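Local coordinates for protein sulfate transporter/antisigma-factor antagonist STAS (Planctomyces limnophilus, PDB 3T6O) that probably acts as an anti-sigma factor antagonist of the STAS family, at residues Thr16-Pro21 with Val51-Glu56; Gln34-Phe39 with Ile66-Arg71; Val58-Ser63 with Ser90-Glu95; Phe84-Val89 with Glu104-Tyr109. One frame throughout, in Å; residues are numbered along the deposited sequence. Where two conformers were deposited one is given.

Interaction 1 (Thr16-Pro21 with Val51-Glu56); sequences TVISFP and VLIDLE
Val-51 starts the pairing: its CA-H leans on Thr-16 O, the same carbonyl that takes the N-H of Leu-52 at 3.0 Å (Leu-52 N to Thr-16 O). Leu-52 O then receives Ile-18 N at 2.9 Å, almost straight at the hydrogen, 173°. These are neighbouring parallel strands of the central STAS sheet, with axes 4.8 Å apart in the short pieces. Leu-52 shares its face with Val-17, beneath helix 112-118. Ile-53 turns to the other face and runs alongside Ile-18 in the same direction, with Ile-53 CD1 3.9 Å from Ile-18 CG1. Its CG2, anti to the backbone N, is directed instead to the rim of the Phe-20 ring. Asp-54 closes the strand pairing, its N giving a bond of 2.8 Å to Ile-18 O. Its carboxylate folds back in an Asx turn, where OD1 is met by Glu-56 N from above the carboxylate plane; OD2 accepts from a water that also bonds Ser-19 OG. Meanwhile Asp-54 O sits at the edge of the Phe-20 ring, in its plane, 3.4 Å from Phe-20 CD1. Leu-55 lies beside that ring, its CD2 3.8 Å from Phe-20 CE1. Glu-56 O takes protons from two waters, one held also by Phe-20 N and Asp-54 O, the other by Phe-20 O. Where the strands part, then, water takes over from direct backbone bonding, and the buried carboxylate of Asp-54 keeps polar company on both oxygens, while the side chains of Ile-18, Ile-53 and Phe-20 meet through hydrocarbon.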
# COMPACT_ATOMS: atom_id res chain seq x y z
N THR A 16 -25.90 -6.40 2.73
CA THR A 16 -25.67 -5.72 1.48
C THR A 16 -24.93 -6.71 0.63
O THR A 16 -23.80 -7.12 0.98
CB THR A 16 -24.80 -4.45 1.67
OG1 THR A 16 -25.49 -3.49 2.49
CG2 THR A 16 -24.46 -3.81 0.31
N VAL A 17 -25.52 -7.08 -0.49
CA VAL A 17 -24.97 -8.13 -1.30
C VAL A 17 -24.38 -7.46 -2.51
O VAL A 17 -25.05 -6.70 -3.18
CB VAL A 17 -26.05 -9.17 -1.74
CG1 VAL A 17 -25.43 -10.24 -2.65
CG2 VAL A 17 -26.74 -9.87 -0.52
N ILE A 18 -23.11 -7.73 -2.79
CA ILE A 18 -22.44 -7.24 -4.00
C ILE A 18 -22.30 -8.39 -5.01
O ILE A 18 -21.74 -9.45 -4.68
CB ILE A 18 -21.01 -6.77 -3.68
CG1 ILE A 18 -21.02 -5.78 -2.51
CG2 ILE A 18 -20.23 -6.34 -4.98
CD1 ILE A 18 -21.72 -4.51 -2.71
N SER A 19 -22.82 -8.20 -6.22
CA SER A 19 -22.75 -9.23 -7.25
C SER A 19 -22.18 -8.64 -8.54
O SER A 19 -22.23 -7.41 -8.75
CB SER A 19 -24.17 -9.76 -7.57
OG SER A 19 -24.97 -9.96 -6.40
N PHE A 20 -21.74 -9.53 -9.41
CA PHE A 20 -21.07 -9.16 -10.64
C PHE A 20 -21.79 -9.59 -11.91
O PHE A 20 -22.08 -10.75 -12.07
CB PHE A 20 -19.67 -9.78 -10.62
CG PHE A 20 -18.86 -9.29 -9.48
CD1 PHE A 20 -19.07 -9.79 -8.22
CD2 PHE A 20 -17.96 -8.27 -9.65
CE1 PHE A 20 -18.40 -9.29 -7.15
CE2 PHE A 20 -17.28 -7.75 -8.58
CZ PHE A 20 -17.48 -8.26 -7.33
N PRO A 21 -22.04 -8.68 -12.84
CA PRO A 21 -22.52 -9.03 -14.18
C PRO A 21 -21.55 -9.87 -14.97
O PRO A 21 -20.36 -9.74 -14.77
CB PRO A 21 -22.67 -7.68 -14.90
CG PRO A 21 -22.80 -6.68 -13.81
CD PRO A 21 -22.23 -7.25 -12.53
N VAL A 51 -21.93 -7.50 4.99
CA VAL A 51 -21.64 -7.40 3.58
C VAL A 51 -21.25 -8.80 3.05
O VAL A 51 -20.46 -9.50 3.67
CB VAL A 51 -20.49 -6.34 3.32
CG1 VAL A 51 -19.96 -6.47 1.88
CG2 VAL A 51 -21.00 -4.94 3.57
N LEU A 52 -21.76 -9.16 1.87
CA LEU A 52 -21.49 -10.42 1.25
C LEU A 52 -21.04 -10.14 -0.13
O LEU A 52 -21.75 -9.47 -0.88
CB LEU A 52 -22.80 -11.24 1.19
CG LEU A 52 -22.71 -12.61 0.50
CD1 LEU A 52 -21.66 -13.53 1.23
CD2 LEU A 52 -24.12 -13.27 0.45
N ILE A 53 -19.88 -10.67 -0.53
CA ILE A 53 -19.38 -10.49 -1.88
C ILE A 53 -19.72 -11.79 -2.59
O ILE A 53 -19.11 -12.85 -2.33
CB ILE A 53 -17.86 -10.28 -1.91
CG1 ILE A 53 -17.46 -9.24 -0.86
CG2 ILE A 53 -17.37 -9.90 -3.32
CD1 ILE A 53 -18.03 -7.87 -1.07
N ASP A 54 -20.68 -11.72 -3.48
CA ASP A 54 -21.11 -12.90 -4.19
C ASP A 54 -20.36 -13.00 -5.52
O ASP A 54 -20.70 -12.29 -6.50
CB ASP A 54 -22.61 -12.87 -4.39
CG ASP A 54 -23.15 -14.09 -5.18
OD1 ASP A 54 -22.38 -14.98 -5.61
OD2 ASP A 54 -24.38 -14.16 -5.33
N LEU A 55 -19.43 -13.95 -5.57
CA LEU A 55 -18.47 -14.04 -6.66
C LEU A 55 -18.91 -14.98 -7.77
O LEU A 55 -18.09 -15.35 -8.61
CB LEU A 55 -17.10 -14.38 -6.10
CG LEU A 55 -16.46 -13.15 -5.42
CD1 LEU A 55 -15.26 -13.48 -4.51
CD2 LEU A 55 -15.94 -12.09 -6.45
N GLU A 56 -20.20 -15.34 -7.81
CA GLU A 56 -20.65 -16.29 -8.82
C GLU A 56 -20.42 -15.69 -10.21
O GLU A 56 -20.76 -14.54 -10.46
CB GLU A 56 -22.15 -16.62 -8.65
CG GLU A 56 -22.64 -17.77 -9.61
CD GLU A 56 -24.07 -18.22 -9.27
OE1 GLU A 56 -24.88 -17.41 -8.76
OE2 GLU A 56 -24.40 -19.39 -9.53
O HOH W 1 -26.23 -12.36 -5.72
O HOH W 2 -21.77 -12.43 -8.92
O HOH W 3 -20.52 -12.82 -12.93

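Interaction 2 (Gln34-Phe39 with Ile66-Arg71); sequences QIASTF and IELLVR
Leu-68 and Phe-39 both carry CG anti to the backbone N (chi1 -175° in Leu-68), which extends each side chain from its helix into the groove between helices 29-41 and 63-76. They run antiparallel alongside one another, and the flank of the ring, at CD2, comes to 3.6 Å from Leu-68 CG. Ile-35 holds CG1 between its backbone N and carbonyl carbon (chi1 70°), and from there the isoleucine side chain slants across Leu-68, its CG1 3.8 Å from Leu-68 CD2. Of the two leucine methyls, CD2 lies against Ile-35 and the backbone of Ala-36, while CD1 is shared by the ring at Phe-39 CD2 and by Ala-36, whose CB stands 3.9 Å away. Further along the ring, Phe-39 CE2 approaches the backbone at Leu-68 O, 3.4 Å off and oblique to the ring. Phe-39 CZ reaches Leu-69 CD2 at 4.0 Å, the two side chains crossing at about a right angle. The helices run nearly the same way, 14° apart, but their axes keep 10.7 Å between them, so long side chains do most of the bridging and only Ala-36 meets the leucine with a short one. In the fold, these helices lie together on one face of the STAS sheet; Ile-53 of strand 50-54 touches both Phe-39 and Leu-69, and His-101 of a second subunit packs on Ile-66 and Val-70. No hydrogen bond or salt bridge links the two segments, which implies that the pairing of the helices here rests on shape and the burial of hydrocarbon, centred on Leu-68.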
# COMPACT_ATOMS: atom_id res chain seq x y z
N GLN A 34 -13.38 0.53 -12.31
CA GLN A 34 -14.76 0.79 -12.75
C GLN A 34 -15.74 0.63 -11.61
O GLN A 34 -16.72 1.32 -11.57
CB GLN A 34 -15.21 -0.17 -13.86
CG GLN A 34 -14.69 0.11 -15.24
CD GLN A 34 -15.19 -0.98 -16.23
OE1 GLN A 34 -16.40 -1.17 -16.41
NE2 GLN A 34 -14.26 -1.70 -16.83
N ILE A 35 -15.49 -0.29 -10.69
CA ILE A 35 -16.48 -0.68 -9.69
C ILE A 35 -16.21 -0.09 -8.31
O ILE A 35 -17.05 -0.21 -7.42
CB ILE A 35 -16.59 -2.21 -9.57
CG1 ILE A 35 -15.35 -2.83 -8.92
CG2 ILE A 35 -16.88 -2.84 -10.93
CD1 ILE A 35 -15.41 -4.38 -8.75
N ALA A 36 -15.05 0.55 -8.13
CA ALA A 36 -14.55 0.93 -6.80
C ALA A 36 -15.50 1.86 -6.10
O ALA A 36 -15.84 1.65 -4.92
CB ALA A 36 -13.16 1.57 -6.88
N SER A 37 -15.98 2.84 -6.85
CA SER A 37 -16.87 3.85 -6.33
C SER A 37 -18.24 3.32 -5.82
O SER A 37 -18.67 3.61 -4.70
CB SER A 37 -17.03 4.95 -7.39
OG SER A 37 -18.00 5.86 -6.99
N THR A 38 -18.90 2.52 -6.63
CA THR A 38 -20.15 1.89 -6.21
C THR A 38 -19.89 0.96 -5.02
O THR A 38 -20.62 0.97 -4.05
CB THR A 38 -20.80 1.16 -7.42
OG1 THR A 38 -21.02 2.15 -8.42
CG2 THR A 38 -22.14 0.54 -7.11
N PHE A 39 -18.81 0.17 -5.09
CA PHE A 39 -18.49 -0.73 -4.04
C PHE A 39 -18.27 -0.04 -2.69
O PHE A 39 -18.87 -0.42 -1.65
CB PHE A 39 -17.26 -1.54 -4.45
CG PHE A 39 -16.76 -2.43 -3.39
CD1 PHE A 39 -17.43 -3.62 -3.11
CD2 PHE A 39 -15.63 -2.13 -2.66
CE1 PHE A 39 -16.98 -4.48 -2.11
CE2 PHE A 39 -15.16 -2.99 -1.67
CZ PHE A 39 -15.84 -4.15 -1.37
N ILE A 66 -8.34 -7.90 -4.64
CA ILE A 66 -8.22 -8.21 -3.23
C ILE A 66 -8.01 -6.92 -2.44
O ILE A 66 -8.55 -6.76 -1.36
CB ILE A 66 -7.10 -9.22 -2.92
CG1 ILE A 66 -7.47 -10.59 -3.50
CG2 ILE A 66 -6.93 -9.38 -1.40
CD1 ILE A 66 -6.42 -11.67 -3.17
N GLU A 67 -7.19 -6.03 -2.99
CA GLU A 67 -6.95 -4.73 -2.41
C GLU A 67 -8.26 -3.92 -2.25
O GLU A 67 -8.50 -3.33 -1.20
CB GLU A 67 -5.98 -3.91 -3.26
CG GLU A 67 -4.56 -4.27 -3.06
CD GLU A 67 -3.62 -3.53 -4.04
OE1 GLU A 67 -4.09 -2.59 -4.78
OE2 GLU A 67 -2.43 -3.92 -4.04
N LEU A 68 -9.09 -3.90 -3.29
CA LEU A 68 -10.40 -3.23 -3.14
C LEU A 68 -11.23 -3.82 -2.02
O LEU A 68 -11.80 -3.10 -1.22
CB LEU A 68 -11.22 -3.30 -4.42
CG LEU A 68 -12.57 -2.53 -4.43
CD1 LEU A 68 -12.40 -1.03 -4.09
CD2 LEU A 68 -13.20 -2.70 -5.79
N LEU A 69 -11.32 -5.15 -1.98
CA LEU A 69 -12.10 -5.84 -0.95
C LEU A 69 -11.64 -5.44 0.47
O LEU A 69 -12.46 -5.21 1.40
CB LEU A 69 -12.07 -7.33 -1.17
CG LEU A 69 -12.81 -8.03 -2.35
CD1 LEU A 69 -12.77 -9.55 -2.20
CD2 LEU A 69 -14.22 -7.59 -2.49
N VAL A 70 -10.33 -5.28 0.62
CA VAL A 70 -9.71 -4.92 1.91
C VAL A 70 -10.14 -3.50 2.27
O VAL A 70 -10.42 -3.22 3.42
CB VAL A 70 -8.18 -5.11 1.85
CG1 VAL A 70 -7.46 -4.44 3.01
CG2 VAL A 70 -7.81 -6.66 1.80
N ARG A 71 -10.24 -2.62 1.28
CA ARG A 71 -10.73 -1.26 1.53
C ARG A 71 -12.15 -1.27 2.03
O ARG A 71 -12.51 -0.48 2.90
CB ARG A 71 -10.61 -0.36 0.30
CG ARG A 71 -9.21 -0.13 -0.17
CD ARG A 71 -9.19 0.63 -1.49
NE ARG A 71 -9.63 1.98 -1.29
CZ ARG A 71 -9.99 2.84 -2.24
NH1 ARG A 71 -10.00 2.48 -3.52
NH2 ARG A 71 -10.34 4.09 -1.90

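Interaction 3 (Val58-Ser63 with Ser90-Glu95); sequences VEFFGS and SPYCVE
Cys-93 sits beside the Phe-61 ring in a sulfur-aromatic contact, where the first turn of helix 91-97 of the STAS domain meets the short strand 60-61. The sulfur is neither over the ring centre nor in its plane: SG lies 4.3 Å from the centroid of Phe-61, 44° off the ring normal. Cys-93 CB comes closer still, obliquely, 3.5 Å from Phe-61 CE2. Phe-61 reaches there with CG tucked between its backbone N and carbonyl carbon (chi1 59°), whereas Phe-60 sends its ring elsewhere, to run alongside Tyr-92 in the same direction. Those two rings meet obliquely in one of the two conformers of the tyrosine, Phe-60 CD2 lying 3.5 Å from Tyr-92 CE2. Putting an alanine at Phe-61 would probably leave the sulfur of Cys-93 without its aromatic neighbour and open a gap beside Leu-55 and Phe-65. In the assembly, Phe-60 also meets Tyr-92 of a fourth subunit edge-to-face, placing this aromatic cluster at a subunit boundary. Ser-90 is the N-cap of the helix, and its OG accepts from Cys-93 N at 3.2 Å. Glu-59 approaches the same hydroxyl through water: one molecule donates to both Glu-59 O and Glu-59 OE1 and accepts from Ser-90 OG, 2.7 Å from that oxygen.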
# COMPACT_ATOMS: atom_id res chain seq x y z
N VAL A 58 -17.58 -14.93 -11.54
CA VAL A 58 -16.26 -14.36 -11.58
C VAL A 58 -15.25 -15.50 -11.73
O VAL A 58 -15.22 -16.40 -10.91
CB VAL A 58 -15.93 -13.55 -10.33
CG1 VAL A 58 -14.45 -13.02 -10.41
CG2 VAL A 58 -16.89 -12.30 -10.17
N GLU A 59 -14.41 -15.47 -12.75
CA GLU A 59 -13.46 -16.56 -12.98
C GLU A 59 -12.01 -16.23 -12.60
O GLU A 59 -11.18 -17.15 -12.40
CB GLU A 59 -13.55 -17.02 -14.43
CG GLU A 59 -15.00 -17.52 -14.83
CD GLU A 59 -15.50 -18.84 -14.10
OE1 GLU A 59 -14.69 -19.77 -13.83
OE2 GLU A 59 -16.76 -18.95 -13.86
N PHE A 60 -11.68 -14.93 -12.54
CA PHE A 60 -10.33 -14.52 -12.20
C PHE A 60 -10.28 -13.21 -11.45
O PHE A 60 -11.00 -12.24 -11.80
CB PHE A 60 -9.48 -14.36 -13.44
CG PHE A 60 -8.12 -13.83 -13.13
CD1 PHE A 60 -7.90 -12.48 -13.02
CD2 PHE A 60 -7.08 -14.71 -12.86
CE1 PHE A 60 -6.64 -12.00 -12.68
CE2 PHE A 60 -5.84 -14.24 -12.55
CZ PHE A 60 -5.59 -12.89 -12.48
N PHE A 61 -9.42 -13.19 -10.43
CA PHE A 61 -8.94 -11.93 -9.85
C PHE A 61 -7.58 -12.11 -9.19
O PHE A 61 -7.08 -13.24 -9.07
CB PHE A 61 -9.96 -11.35 -8.87
CG PHE A 61 -10.31 -12.25 -7.73
CD1 PHE A 61 -9.46 -12.36 -6.64
CD2 PHE A 61 -11.49 -12.93 -7.71
CE1 PHE A 61 -9.78 -13.15 -5.57
CE2 PHE A 61 -11.84 -13.71 -6.64
CZ PHE A 61 -10.99 -13.84 -5.57
N GLY A 62 -6.95 -10.99 -8.84
CA GLY A 62 -5.64 -10.96 -8.21
C GLY A 62 -5.52 -9.82 -7.22
O GLY A 62 -6.47 -9.52 -6.50
N SER A 63 -4.36 -9.18 -7.18
CA SER A 63 -4.06 -8.23 -6.13
C SER A 63 -4.96 -7.01 -6.16
O SER A 63 -5.33 -6.52 -5.10
CB SER A 63 -2.61 -7.80 -6.16
OG SER A 63 -2.28 -7.32 -7.46
N SER A 90 -15.23 -19.41 -7.18
CA SER A 90 -14.83 -20.55 -8.03
C SER A 90 -13.58 -21.23 -7.47
O SER A 90 -12.83 -20.62 -6.74
CB SER A 90 -14.53 -20.14 -9.46
OG SER A 90 -13.31 -19.43 -9.51
N PRO A 91 -13.36 -22.51 -7.80
CA PRO A 91 -12.17 -23.18 -7.28
C PRO A 91 -10.85 -22.48 -7.60
O PRO A 91 -9.95 -22.49 -6.76
CB PRO A 91 -12.23 -24.59 -7.93
CG PRO A 91 -13.65 -24.84 -8.19
CD PRO A 91 -14.39 -23.48 -8.24
N TYR A 92 -10.73 -21.90 -8.79
CA TYR A 92 -9.55 -21.16 -9.09
C TYR A 92 -9.41 -19.93 -8.18
O TYR A 92 -8.32 -19.66 -7.68
CB TYR A 92 -9.53 -20.72 -10.53
CG TYR A 92 -8.32 -19.89 -10.78
CD1 TYR A 92 -7.06 -20.48 -10.86
CD2 TYR A 92 -8.40 -18.53 -10.86
CE1 TYR A 92 -5.93 -19.72 -11.06
CE2 TYR A 92 -7.29 -17.76 -11.08
CZ TYR A 92 -6.05 -18.36 -11.17
OH TYR A 92 -4.93 -17.58 -11.37
N CYS A 93 -10.49 -19.18 -7.95
CA CYS A 93 -10.41 -18.00 -7.18
C CYS A 93 -10.04 -18.34 -5.73
O CYS A 93 -9.34 -17.55 -5.06
CB CYS A 93 -11.70 -17.15 -7.31
SG CYS A 93 -11.92 -16.44 -9.01
N VAL A 94 -10.45 -19.52 -5.27
CA VAL A 94 -10.05 -20.00 -3.96
C VAL A 94 -8.52 -20.22 -3.93
O VAL A 94 -7.86 -19.90 -2.92
CB VAL A 94 -10.75 -21.31 -3.57
CG1 VAL A 94 -10.20 -21.82 -2.23
CG2 VAL A 94 -12.26 -21.11 -3.46
N GLU A 95 -7.94 -20.69 -5.03
CA GLU A 95 -6.47 -20.91 -5.11
C GLU A 95 -5.73 -19.59 -5.00
O GLU A 95 -4.64 -19.51 -4.40
CB GLU A 95 -6.08 -21.61 -6.41
CG GLU A 95 -5.87 -23.15 -6.31
CD GLU A 95 -4.39 -23.60 -6.36
OE1 GLU A 95 -3.68 -23.58 -5.32
OE2 GLU A 95 -3.91 -24.01 -7.45
O HOH W 4 -15.63 -16.83 -8.23
O HOH W 5 -12.58 -19.53 -12.09

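Interaction 4 (Phe84-Val89 with Glu104-Tyr109); sequences FALCSV and EVWPRY
The two strands of the beta-alpha-beta unit made of strand 83-87, helix 91-97 and strand 108-109 pair here, with Phe-84 and Trp-106 packed against each other where that pairing begins. Phe-84 CD1 lies over one face of the indole, offset toward its rim, 3.5 Å from Trp-106 NE1. The rings are neither stacked nor perpendicular, for their planes make 49°. Trp-106 CG is anti to its own carbonyl carbon (chi1 -58°), which leaves CB close to Phe-84 O and lays the indole alongside the phenyl ring; Leu-86 CD1 reaches the benzo side at Trp-106 CE3. Replacing Trp-106 with an alanine would probably strip Phe-84 and Leu-86 of this flat partner and open a gap against Leu-69 and Val-70 of helix 63-76. Beyond Trp-106 the chain settles into parallel pairing at one margin of the STAS sheet, with strand 50-54 on the other flank of 83-87. Leu-86 N gives to Pro-107 O at 2.9 Å, in the carbonyl plane, and Leu-86 O accepts Tyr-109 N at 3.0 Å, this donor tilted from the plane. Tyr-109 O then takes Ser-88 N at 3.2 Å. Ala-85 CB sits at the edge of the Tyr-109 ring, on the face covered by helix 112-118. Toward helix 91-97, the Arg-108 chain crosses Val-89 at about a right angle, Arg-108 CD 3.6 Å from Val-89 CG2. Its guanidinium meets a water edge-on, in plane; that water accepts from Arg-108 NH1 and Val-89 N and donates to Tyr-109 O.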
# COMPACT_ATOMS: atom_id res chain seq x y z
N PHE A 84 -17.97 -9.39 7.03
CA PHE A 84 -17.60 -9.21 5.65
C PHE A 84 -17.32 -10.62 5.14
O PHE A 84 -16.34 -11.25 5.59
CB PHE A 84 -16.33 -8.33 5.55
CG PHE A 84 -15.96 -7.94 4.14
CD1 PHE A 84 -15.18 -8.75 3.37
CD2 PHE A 84 -16.34 -6.72 3.62
CE1 PHE A 84 -14.83 -8.41 2.07
CE2 PHE A 84 -16.02 -6.36 2.33
CZ PHE A 84 -15.25 -7.21 1.55
N ALA A 85 -18.19 -11.13 4.28
CA ALA A 85 -18.21 -12.54 3.87
C ALA A 85 -18.12 -12.68 2.34
O ALA A 85 -18.42 -11.76 1.56
CB ALA A 85 -19.52 -13.25 4.41
N LEU A 86 -17.66 -13.84 1.90
CA LEU A 86 -17.68 -14.17 0.48
C LEU A 86 -18.58 -15.39 0.25
O LEU A 86 -18.85 -16.16 1.19
CB LEU A 86 -16.28 -14.50 0.02
CG LEU A 86 -15.11 -13.57 0.37
CD1 LEU A 86 -13.81 -14.15 -0.27
CD2 LEU A 86 -15.35 -12.18 -0.11
N CYS A 87 -19.06 -15.54 -0.98
CA CYS A 87 -19.71 -16.78 -1.40
C CYS A 87 -19.53 -17.03 -2.87
O CYS A 87 -19.13 -16.15 -3.60
CB CYS A 87 -21.21 -16.85 -1.05
SG CYS A 87 -22.29 -15.68 -1.93
N SER A 88 -19.78 -18.28 -3.26
CA SER A 88 -19.78 -18.69 -4.66
C SER A 88 -18.45 -18.41 -5.35
O SER A 88 -18.40 -18.00 -6.51
CB SER A 88 -20.97 -18.06 -5.40
OG SER A 88 -22.13 -18.62 -4.85
N VAL A 89 -17.38 -18.70 -4.63
CA VAL A 89 -16.01 -18.42 -5.10
C VAL A 89 -15.60 -19.62 -5.93
O VAL A 89 -15.66 -20.76 -5.44
CB VAL A 89 -15.05 -18.20 -3.94
CG1 VAL A 89 -13.61 -17.71 -4.44
CG2 VAL A 89 -15.61 -17.22 -3.00
N GLU A 104 -8.87 -15.18 5.84
CA GLU A 104 -9.08 -15.95 7.04
C GLU A 104 -9.98 -15.22 8.00
O GLU A 104 -10.51 -15.84 8.89
CB GLU A 104 -7.76 -16.25 7.74
CG GLU A 104 -6.81 -17.16 6.97
CD GLU A 104 -7.27 -18.60 6.99
OE1 GLU A 104 -7.25 -19.21 8.08
OE2 GLU A 104 -7.65 -19.11 5.91
N VAL A 105 -10.19 -13.92 7.82
CA VAL A 105 -11.17 -13.21 8.63
C VAL A 105 -12.48 -12.95 7.89
O VAL A 105 -13.36 -12.30 8.40
CB VAL A 105 -10.56 -11.89 9.24
CG1 VAL A 105 -9.13 -12.15 9.72
CG2 VAL A 105 -10.55 -10.76 8.27
N TRP A 106 -12.62 -13.43 6.66
CA TRP A 106 -13.86 -13.28 5.91
C TRP A 106 -14.52 -14.69 5.79
O TRP A 106 -13.95 -15.60 5.15
CB TRP A 106 -13.57 -12.75 4.51
CG TRP A 106 -12.87 -11.46 4.45
CD1 TRP A 106 -12.83 -10.48 5.41
CD2 TRP A 106 -12.14 -10.96 3.35
NE1 TRP A 106 -12.11 -9.41 4.96
CE2 TRP A 106 -11.69 -9.68 3.69
CE3 TRP A 106 -11.83 -11.48 2.10
CZ2 TRP A 106 -10.90 -8.93 2.84
CZ3 TRP A 106 -11.08 -10.74 1.25
CH2 TRP A 106 -10.61 -9.47 1.62
N PRO A 107 -15.62 -14.91 6.50
CA PRO A 107 -16.24 -16.23 6.35
C PRO A 107 -16.62 -16.45 4.90
O PRO A 107 -17.09 -15.52 4.24
CB PRO A 107 -17.47 -16.14 7.24
CG PRO A 107 -17.55 -14.77 7.71
CD PRO A 107 -16.29 -14.10 7.53
N ARG A 108 -16.34 -17.64 4.39
CA ARG A 108 -16.72 -18.00 3.05
C ARG A 108 -17.76 -19.15 3.02
O ARG A 108 -17.64 -20.13 3.76
CB ARG A 108 -15.49 -18.34 2.25
CG ARG A 108 -15.81 -18.81 0.82
CD ARG A 108 -14.54 -18.81 0.01
NE ARG A 108 -13.62 -19.85 0.44
CZ ARG A 108 -13.68 -21.13 0.09
NH1 ARG A 108 -14.67 -21.60 -0.68
NH2 ARG A 108 -12.74 -21.95 0.55
N TYR A 109 -18.75 -19.01 2.15
CA TYR A 109 -19.90 -19.95 2.04
C TYR A 109 -20.10 -20.39 0.59
O TYR A 109 -19.70 -19.68 -0.35
CB TYR A 109 -21.19 -19.29 2.54
CG TYR A 109 -21.12 -18.86 3.98
CD1 TYR A 109 -21.32 -19.74 5.01
CD2 TYR A 109 -20.81 -17.55 4.30
CE1 TYR A 109 -21.21 -19.33 6.35
CE2 TYR A 109 -20.71 -17.13 5.60
CZ TYR A 109 -20.91 -18.01 6.61
OH TYR A 109 -20.83 -17.53 7.90
O HOH W 6 -16.06 -10.64 8.58
O HOH W 7 -17.36 -20.28 -1.96

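Interactions 1 and 4 belong to the same sheet, joined where strands 50-54 and 83-87 pair: Ile-53 N lies 2.8 Å from Ala-85 O, a probable hydrogen bond. Interaction 1 is almost wholly buried, whereas interaction 4, at a sheet margin, mixes buried aromatics with an exposed arginine. Interaction 2 is equally buried but purely apolar, and it rests on the sheet through Ile-53, whose CD1 is 3.7 Å from Phe-39 CE1. Its Leu-69 also packs on Trp-106 of interaction 4. Interaction 3 has its centre farthest from the chain centre, about 12 Å, and combines aromatic and sulfur packing with water bridges; Phe-61 ties it to Leu-55 of interaction 1.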